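Local atomic coordinates of hypothetical protein PA2201 (Pseudomonas aeruginosa, PDB entry 2FEF), a protein that is of unknown function but probably acts as an immunity protein that neutralises a PoNe-type DNase toxin. Residues Gly144-Ala149 against Thr198-Pro203; Gln151-Gly156 against Arg179-Leu184. All blocks are in the same frame, centred on the assembly; numbering follows the deposited sequence.

Contact 1 of 2, residues Gly144-Ala149 against Thr198-Pro203; sequences GQYPFA and TFHPRP
Y146 and F199 bring the two backbones together, their CA atoms 8.2 Å apart, where the first turn of the helix beginning near Y146 meets the loop that runs into the short helix 201-204. No hydrogen bond joins 144-149 to 198-203; the contact belongs mainly to three aromatic side chains. H200 lies against the root of the tyrosine: its NE2 is 3.3 Å from Y146 CB, and its CD2 comes to 3.4 Å from Y146 CG. The two side chains slide past each other in opposite directions, and their rings meet obliquely, centroids 5.0 Å apart and planes at 57°. Y146 extends its ring past the imidazole, chi1 being near trans (-169°) and CG lying beside the carbonyl carbon, until CE1 approaches F199 CD2 at 4.1 Å, the tyrosine and phenylalanine crossing at about a right angle. Both segments are entries to helices in a protein built of helices and loops, without strands, and H200 occupies the N-cap position before helix 201-204, its side chain pointing toward the start of helix 146-158. An imidazole suits this place because the CD2-NE2 side of the ring lies along the tyrosine while NE2 also makes a hydrogen bond to the carbonyl oxygen of P141, which helps fix how the ring is turned. Tyrosine is equally apt: buried along its ring, it ends in a hydroxyl hydrogen-bonded to D178 OD1. The other carboxylate oxygen of D178 accepts a hydrogen bond from the backbone N of F199, so one aspartate steadies both sides. F204 meets the Y146 ring as well. G144, with no side chain, passes near the imidazole, its N 4.4 Å from H200 CE1.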
loop_
_atom_site.group_PDB
_atom_site.type_symbol
_atom_site.label_atom_id
_atom_site.label_comp_id
_atom_site.label_asym_id
_atom_site.label_seq_id
_atom_site.Cartn_x
_atom_site.Cartn_y
_atom_site.Cartn_z
ATOM N N GLY B 144 14.217 -1.647 20.143
ATOM C CA GLY B 144 14.135 -0.468 19.278
ATOM C C GLY B 144 12.760 0.179 19.183
ATOM O O GLY B 144 12.629 1.219 18.559
ATOM N N GLN B 145 11.746 -0.455 19.777
ATOM C CA GLN B 145 10.389 0.089 19.759
ATOM C C GLN B 145 10.218 1.261 20.699
ATOM O O GLN B 145 9.199 1.947 20.627
ATOM C CB GLN B 145 9.353 -0.967 20.154
ATOM C CG GLN B 145 8.927 -1.907 19.040
ATOM C CD GLN B 145 7.828 -2.867 19.479
ATOM O OE1 GLN B 145 8.052 -3.734 20.318
ATOM N NE2 GLN B 145 6.629 -2.708 18.908
ATOM N N TYR B 146 11.175 1.457 21.604
ATOM C CA TYR B 146 11.087 2.496 22.653
ATOM C C TYR B 146 10.527 3.844 22.158
ATOM O O TYR B 146 9.722 4.432 22.851
ATOM C CB TYR B 146 12.458 2.736 23.291
ATOM C CG TYR B 146 12.445 3.576 24.555
ATOM C CD1 TYR B 146 12.242 2.975 25.816
ATOM C CD2 TYR B 146 12.707 4.958 24.515
ATOM C CE1 TYR B 146 12.260 3.727 26.992
ATOM C CE2 TYR B 146 12.715 5.713 25.685
ATOM C CZ TYR B 146 12.509 5.104 26.911
ATOM O OH TYR B 146 12.524 5.858 28.061
ATOM N N PRO B 147 10.956 4.336 20.978
ATOM C CA PRO B 147 10.402 5.642 20.559
ATOM C C PRO B 147 8.862 5.673 20.475
ATOM O O PRO B 147 8.297 6.707 20.666
ATOM C CB PRO B 147 10.989 5.851 19.169
ATOM C CG PRO B 147 12.299 5.072 19.187
ATOM C CD PRO B 147 11.920 3.819 19.986
ATOM N N PHE B 148 8.192 4.565 20.133
ATOM C CA PHE B 148 6.707 4.609 20.136
ATOM C C PHE B 148 6.166 4.746 21.538
ATOM O O PHE B 148 5.093 5.351 21.749
ATOM C CB PHE B 148 6.096 3.316 19.507
ATOM C CG PHE B 148 6.406 3.165 18.050
ATOM C CD1 PHE B 148 5.724 3.910 17.101
ATOM C CD2 PHE B 148 7.367 2.230 17.623
ATOM C CE1 PHE B 148 5.997 3.762 15.714
ATOM C CE2 PHE B 148 7.652 2.045 16.222
ATOM C CZ PHE B 148 6.973 2.825 15.282
ATOM N N ALA B 149 6.858 4.139 22.514
ATOM C CA ALA B 149 6.391 4.253 23.913
ATOM C C ALA B 149 6.656 5.696 24.407
ATOM O O ALA B 149 5.815 6.306 25.090
ATOM C CB ALA B 149 7.085 3.234 24.813
ATOM N N THR B 198 17.753 2.556 32.670
ATOM C CA THR B 198 17.570 3.310 31.423
ATOM C C THR B 198 17.757 2.305 30.271
ATOM O O THR B 198 18.857 1.764 30.083
ATOM C CB THR B 198 18.579 4.463 31.322
ATOM O OG1 THR B 198 18.366 5.388 32.404
ATOM C CG2 THR B 198 18.439 5.219 29.985
ATOM N N PHE B 199 16.683 2.041 29.525
ATOM C CA PHE B 199 16.729 1.044 28.464
ATOM C C PHE B 199 17.671 1.404 27.314
ATOM O O PHE B 199 18.247 0.517 26.694
ATOM C CB PHE B 199 15.325 0.722 27.937
ATOM C CG PHE B 199 14.409 0.097 28.974
ATOM C CD1 PHE B 199 14.924 -0.477 30.140
ATOM C CD2 PHE B 199 13.033 0.100 28.786
ATOM C CE1 PHE B 199 14.075 -1.029 31.098
ATOM C CE2 PHE B 199 12.182 -0.474 29.725
ATOM C CZ PHE B 199 12.703 -1.036 30.877
ATOM N N HIS B 200 17.807 2.706 27.039
ATOM C CA HIS B 200 18.612 3.195 25.924
ATOM C C HIS B 200 19.473 4.358 26.420
ATOM O O HIS B 200 19.057 5.514 26.362
ATOM C CB HIS B 200 17.686 3.587 24.779
ATOM C CG HIS B 200 16.787 2.465 24.355
ATOM N ND1 HIS B 200 17.173 1.529 23.424
ATOM C CD2 HIS B 200 15.547 2.102 24.768
ATOM C CE1 HIS B 200 16.207 0.637 23.274
ATOM N NE2 HIS B 200 15.199 0.979 24.059
ATOM N N PRO B 201 20.662 4.038 26.964
ATOM C CA PRO B 201 21.507 5.013 27.628
ATOM C C PRO B 201 21.936 6.173 26.712
ATOM O O PRO B 201 22.238 7.256 27.199
ATOM C CB PRO B 201 22.722 4.183 28.093
ATOM C CG PRO B 201 22.246 2.764 28.104
ATOM C CD PRO B 201 21.250 2.680 26.986
ATOM N N ARG B 202 21.933 5.938 25.401
ATOM C CA ARG B 202 22.222 6.991 24.409
ATOM C C ARG B 202 20.910 7.231 23.645
ATOM O O ARG B 202 20.520 6.406 22.847
ATOM C CB ARG B 202 23.283 6.485 23.423
ATOM C CG ARG B 202 24.750 6.555 23.897
ATOM C CD ARG B 202 25.077 5.825 25.198
ATOM N NE ARG B 202 24.994 4.358 25.142
ATOM C CZ ARG B 202 25.622 3.535 25.990
ATOM N NH1 ARG B 202 25.469 2.223 25.874
ATOM N NH2 ARG B 202 26.401 4.019 26.958
ATOM N N PRO B 203 20.248 8.376 23.846
ATOM C CA PRO B 203 20.644 9.564 24.613
ATOM C C PRO B 203 20.241 9.623 26.090
ATOM O O PRO B 203 20.709 10.489 26.814
ATOM C CB PRO B 203 19.911 10.689 23.873
ATOM C CG PRO B 203 18.609 10.080 23.433
ATOM C CD PRO B 203 18.959 8.586 23.139
#

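Contact 2 of 2, residues Gln151-Gly156 against Arg179-Leu184; sequences QLLAMG and RLLDYL
L153 fits against L181 and L184, which lie one turn apart on helix 179-189, and A154 adds a smaller contact with L184. L153 CD2 comes to 3.9 Å from L181 CB and also lies 3.4 Å from the backbone oxygen of L181, a van der Waals approach. The L153 and L181 side chains cross at about a right angle. Nearer the backbones, L153 CB faces L184 CB at 4.0 Å, where the CA atoms of the same two residues are 6.1 Å apart. In L184, chi1 of -66°, with CG beside the backbone N, and a chi2 near trans carry CD1 to the methyl of A154 at 4.2 Å. Leucine suits these positions because its CB and one branch methyl can lie against the neighbouring helix without bringing a polar atom into the core; alanine suits the flank, where a short side chain can meet the end of a longer one. All four touching residues are buried. Around them, L150 of the preceding turn of helix 146-158 extends the same apolar surface, while helix 258-267 packs alongside through M258 on A154 and A262 on L184. Farther out, polar bonds hold the two helices in position. D182 is hydrogen-bonded through OD1 to T177 and through OD2 to the backbone N of S195, and R179 makes a salt bridge with E212. On the first helix, Q151 NE2 donates to the carbonyl oxygens of S84 and A252. The short axes of the two segments approach to 9.6 Å at a crossing angle of 30°, with their N-to-C directions running roughly the same way: a near-parallel helix pair packed through leucines in the buried part of an all-helical fold.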
loop_
_atom_site.group_PDB
_atom_site.type_symbol
_atom_site.label_atom_id
_atom_site.label_comp_id
_atom_site.label_asym_id
_atom_site.label_seq_id
_atom_site.Cartn_x
_atom_site.Cartn_y
_atom_site.Cartn_z
ATOM N N GLN B 151 6.716 8.356 22.492
ATOM C CA GLN B 151 5.680 9.183 21.861
ATOM C C GLN B 151 4.340 9.063 22.622
ATOM O O GLN B 151 3.668 10.060 22.884
ATOM C CB GLN B 151 5.432 8.753 20.390
ATOM C CG GLN B 151 4.474 9.751 19.678
ATOM C CD GLN B 151 3.872 9.197 18.414
ATOM O OE1 GLN B 151 2.985 8.336 18.465
ATOM N NE2 GLN B 151 4.325 9.708 17.266
ATOM N N LEU B 152 3.944 7.836 22.951
ATOM C CA LEU B 152 2.640 7.635 23.602
ATOM C C LEU B 152 2.565 8.373 24.940
ATOM O O LEU B 152 1.539 9.009 25.241
ATOM C CB LEU B 152 2.354 6.140 23.800
ATOM C CG LEU B 152 1.919 5.467 22.494
ATOM C CD1 LEU B 152 1.987 3.913 22.757
ATOM C CD2 LEU B 152 0.537 5.933 22.089
ATOM N N LEU B 153 3.624 8.295 25.743
ATOM C CA LEU B 153 3.577 8.929 27.065
ATOM C C LEU B 153 3.804 10.423 26.934
ATOM O O LEU B 153 3.023 11.201 27.470
ATOM C CB LEU B 153 4.561 8.286 28.065
ATOM C CG LEU B 153 4.024 7.037 28.780
ATOM C CD1 LEU B 153 3.445 5.986 27.797
ATOM C CD2 LEU B 153 5.060 6.405 29.666
ATOM N N ALA B 154 4.851 10.827 26.201
ATOM C CA ALA B 154 5.164 12.274 26.107
ATOM C C ALA B 154 4.066 13.058 25.391
ATOM O O ALA B 154 3.723 14.193 25.810
ATOM C CB ALA B 154 6.530 12.487 25.416
HETATM N N MSE B 155 3.464 12.450 24.353
HETATM C CA MSE B 155 2.454 13.194 23.594
HETATM C C MSE B 155 1.172 13.174 24.378
HETATM O O MSE B 155 0.393 14.089 24.282
HETATM C CB MSE B 155 2.260 12.703 22.145
HETATM C CG MSE B 155 3.506 12.821 21.184
HETATM SE SE MSE B 155 4.294 14.668 21.321
HETATM C CE MSE B 155 5.724 14.414 22.555
ATOM N N GLY B 156 0.969 12.141 25.187
ATOM C CA GLY B 156 -0.156 12.147 26.166
ATOM C C GLY B 156 -0.109 13.379 27.084
ATOM O O GLY B 156 -1.124 14.022 27.347
ATOM N N ARG B 179 13.264 4.482 33.722
ATOM C CA ARG B 179 13.205 5.679 34.559
ATOM C C ARG B 179 12.444 6.820 33.873
ATOM O O ARG B 179 11.517 7.398 34.452
ATOM C CB ARG B 179 14.597 6.144 34.961
ATOM C CG ARG B 179 14.579 7.410 35.873
ATOM C CD ARG B 179 15.941 7.689 36.465
ATOM N NE ARG B 179 16.247 6.807 37.581
ATOM C CZ ARG B 179 17.398 6.825 38.256
ATOM N NH1 ARG B 179 18.356 7.672 37.904
ATOM N NH2 ARG B 179 17.589 5.990 39.278
ATOM N N LEU B 180 12.825 7.115 32.637
ATOM C CA LEU B 180 12.168 8.197 31.887
ATOM C C LEU B 180 10.667 7.948 31.692
ATOM O O LEU B 180 9.851 8.833 31.958
ATOM C CB LEU B 180 12.854 8.467 30.532
ATOM C CG LEU B 180 12.114 9.467 29.622
ATOM C CD1 LEU B 180 12.034 10.881 30.229
ATOM C CD2 LEU B 180 12.720 9.506 28.232
ATOM N N LEU B 181 10.304 6.750 31.249
ATOM C CA LEU B 181 8.879 6.453 31.045
ATOM C C LEU B 181 8.112 6.559 32.369
ATOM O O LEU B 181 6.966 7.048 32.386
ATOM C CB LEU B 181 8.655 5.065 30.397
ATOM C CG LEU B 181 9.172 4.877 28.957
ATOM C CD1 LEU B 181 8.952 3.414 28.449
ATOM C CD2 LEU B 181 8.617 5.964 27.974
ATOM N N ASP B 182 8.729 6.113 33.468
ATOM C CA ASP B 182 8.128 6.291 34.796
ATOM C C ASP B 182 7.929 7.766 35.189
ATOM O O ASP B 182 6.853 8.122 35.701
ATOM C CB ASP B 182 8.912 5.554 35.889
ATOM C CG ASP B 182 8.702 4.033 35.853
ATOM O OD1 ASP B 182 7.838 3.550 35.089
ATOM O OD2 ASP B 182 9.407 3.326 36.616
ATOM N N TYR B 183 8.929 8.620 34.951
ATOM C CA TYR B 183 8.754 10.072 35.137
ATOM C C TYR B 183 7.642 10.657 34.275
ATOM O O TYR B 183 6.844 11.452 34.766
ATOM C CB TYR B 183 10.062 10.835 34.905
ATOM C CG TYR B 183 10.898 10.917 36.163
ATOM C CD1 TYR B 183 11.589 9.811 36.630
ATOM C CD2 TYR B 183 11.008 12.117 36.871
ATOM C CE1 TYR B 183 12.363 9.875 37.790
ATOM C CE2 TYR B 183 11.785 12.196 38.032
ATOM C CZ TYR B 183 12.455 11.060 38.481
ATOM O OH TYR B 183 13.214 11.103 39.626
ATOM N N LEU B 184 7.593 10.269 32.997
ATOM C CA LEU B 184 6.546 10.771 32.091
ATOM C C LEU B 184 5.142 10.355 32.518
ATOM O O LEU B 184 4.202 11.125 32.382
ATOM C CB LEU B 184 6.814 10.360 30.644
ATOM C CG LEU B 184 8.075 10.991 30.025
ATOM C CD1 LEU B 184 8.299 10.479 28.604
ATOM C CD2 LEU B 184 7.969 12.539 30.064
#

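How the contacts relate
After its N-terminal helices, among them 66-93 and 97-127, the chain enters helix 146-158, whose start serves contact 1 and whose later turns serve contact 2. After helix 165-172 it reaches helix 179-189, where contact 2 closes the inner loop. It then runs on to 198-203, where contact 1 closes the outer one, so contact 2 is nested inside contact 1. Their centres are 11 Å apart, and they touch directly: Y146 OH lies 3.6 Å from L181 CG. Together they tie helix 146-158 to helix 179-189 and to the entry of helix 201-204.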